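Local coordinates for 3-hexulose-6-phosphate synthase (Mycobacterium gastri, PDB 3AJX), which is an enzyme with the TIM-barrel fold, present here as a two-chain assembly with a bound magnesium ion, at residues Leu68-Asp71 against Ile72-Ala76. The protein carries 1 engineered substitution. Residues are numbered along the deposited sequence; the frame is centred on the assembly and turned at random.
Sequences LEAD and IAFKA
Ala70 and Phe74, one helical turn apart, form the closely packed side of this local contact. Phe74 CG lies beside its backbone N and anti to its carbonyl carbon (chi1 -75°), which carries the ring back along the helix, and Phe74 CE1 reaches Ala70 CB at 3.9 Å. The ring also passes obliquely by the Ala70 carbonyl, whose O is 3.1 Å from Phe74 CD1. That same oxygen accepts the Phe74 N-H at 2.9 Å, with the N-H...O angle at 163°. Bonds of the same i to i+4 spacing run from Ile72 N to Leu68 O, from Lys75 N to Asp71 O and, longer and less straight (153°), from Ala73 N to Glu69 O.

The residues belong to helix 66-75, the crossover helix of a beta-alpha-beta unit between the neighbouring parallel strands 55-62 and 80-84 of the TIM barrel. Ala70, Ala73 and Phe74 all touch Val81 of strand 80-84, while Ala70 and Phe74 also meet alanines of helix 89-102. The CB of buried Glu69 points away from residues 72-76, and its OE1 is hydrogen-bonded to Thr62 OG1 and salt-bridged to Lys37 NZ of the second subunit.

On the solvent side, where Leu68 and Lys75 are exposed, a charged pair takes the place of the ring. Lys75 CG lies beside its backbone N, which turns the chain back past Asp71; extended beyond CG, it brings CE to 3.1 Å from Asp71 OD2, closer than NZ, which makes a salt bridge to that oxygen at 3.5 Å. The carboxylate is shared: OD1 is hydrogen-bonded to His102 NE2, which probably steadies its orientation. Leu68 offers CD1 to Ile72 CG2 at 4.0 Å, a single apolar touch between obliquely crossing side chains, and Leu68 packs in addition on Leu10 of the second subunit.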
loop_
_atom_site.group_PDB
_atom_site.type_symbol
_atom_site.label_atom_id
_atom_site.label_comp_id
_atom_site.label_asym_id
_atom_site.label_seq_id
_atom_site.Cartn_x
_atom_site.Cartn_y
_atom_site.Cartn_z
ATOM N N LEU A 68 4.207 12.726 -2.225
ATOM C CA LEU A 68 3.263 13.027 -1.155
ATOM C C LEU A 68 3.327 12.046 0.012
ATOM O O LEU A 68 3.458 12.460 1.164
ATOM C CB LEU A 68 1.833 13.071 -1.699
ATOM C CG LEU A 68 0.740 13.332 -0.654
ATOM C CD1 LEU A 68 0.984 14.674 0.042
ATOM C CD2 LEU A 68 -0.620 13.324 -1.332
ATOM N N GLU A 69 3.232 10.749 -0.275
ATOM C CA GLU A 69 3.276 9.758 0.793
ATOM C C GLU A 69 4.602 9.774 1.541
ATOM O O GLU A 69 4.637 9.617 2.761
ATOM C CB GLU A 69 2.989 8.349 0.250
ATOM C CG GLU A 69 1.532 8.150 -0.150
ATOM C CD GLU A 69 1.092 6.696 -0.117
ATOM O OE1 GLU A 69 1.846 5.845 0.406
ATOM O OE2 GLU A 69 -0.023 6.408 -0.602
ATOM N N ALA A 70 5.697 9.972 0.820
ATOM C CA ALA A 70 6.997 10.016 1.468
ATOM C C ALA A 70 7.050 11.247 2.369
ATOM O O ALA A 70 7.444 11.165 3.533
ATOM C CB ALA A 70 8.104 10.082 0.427
ATOM N N ASP A 71 6.630 12.387 1.831
ATOM C CA ASP A 71 6.664 13.625 2.590
ATOM C C ASP A 71 5.880 13.581 3.897
ATOM O O ASP A 71 6.396 13.977 4.944
ATOM C CB ASP A 71 6.153 14.787 1.740
ATOM C CG ASP A 71 6.713 16.120 2.191
ATOM O OD1 ASP A 71 7.953 16.267 2.203
ATOM O OD2 ASP A 71 5.920 17.019 2.536
ATOM N N ILE A 72 4.642 13.105 3.858
ATOM C CA ILE A 72 3.859 13.079 5.086
ATOM C C ILE A 72 4.433 12.114 6.121
ATOM O O ILE A 72 4.353 12.370 7.325
ATOM C CB ILE A 72 2.357 12.776 4.808
ATOM C CG1 ILE A 72 2.178 11.372 4.222
ATOM C CG2 ILE A 72 1.791 13.844 3.871
ATOM C CD1 ILE A 72 0.719 11.019 3.934
ATOM N N ALA A 73 5.034 11.017 5.662
ATOM C CA ALA A 73 5.632 10.051 6.580
ATOM C C ALA A 73 6.901 10.643 7.205
ATOM O O ALA A 73 7.144 10.492 8.406
ATOM C CB ALA A 73 5.955 8.752 5.839
ATOM N N PHE A 74 7.710 11.316 6.392
ATOM C CA PHE A 74 8.933 11.945 6.886
ATOM C C PHE A 74 8.586 13.030 7.900
ATOM O O PHE A 74 9.209 13.128 8.959
ATOM C CB PHE A 74 9.725 12.569 5.729
ATOM C CG PHE A 74 10.448 11.566 4.867
ATOM C CD1 PHE A 74 10.516 11.747 3.489
ATOM C CD2 PHE A 74 11.077 10.461 5.430
ATOM C CE1 PHE A 74 11.201 10.843 2.683
ATOM C CE2 PHE A 74 11.769 9.549 4.628
ATOM C CZ PHE A 74 11.830 9.742 3.253
ATOM N N LYS A 75 7.586 13.841 7.573
ATOM C CA LYS A 75 7.171 14.918 8.460
ATOM C C LYS A 75 6.606 14.383 9.768
ATOM O O LYS A 75 6.668 15.054 10.800
ATOM C CB LYS A 75 6.143 15.810 7.759
ATOM C CG LYS A 75 6.772 16.701 6.694
ATOM C CD LYS A 75 5.774 17.654 6.058
ATOM C CE LYS A 75 6.499 18.655 5.164
ATOM N NZ LYS A 75 5.597 19.729 4.662
ATOM N N ALA A 76 6.071 13.165 9.722
ATOM C CA ALA A 76 5.504 12.534 10.908
ATOM C C ALA A 76 6.592 11.930 11.796
ATOM O O ALA A 76 6.302 11.428 12.882
ATOM C CB ALA A 76 4.501 11.457 10.502
#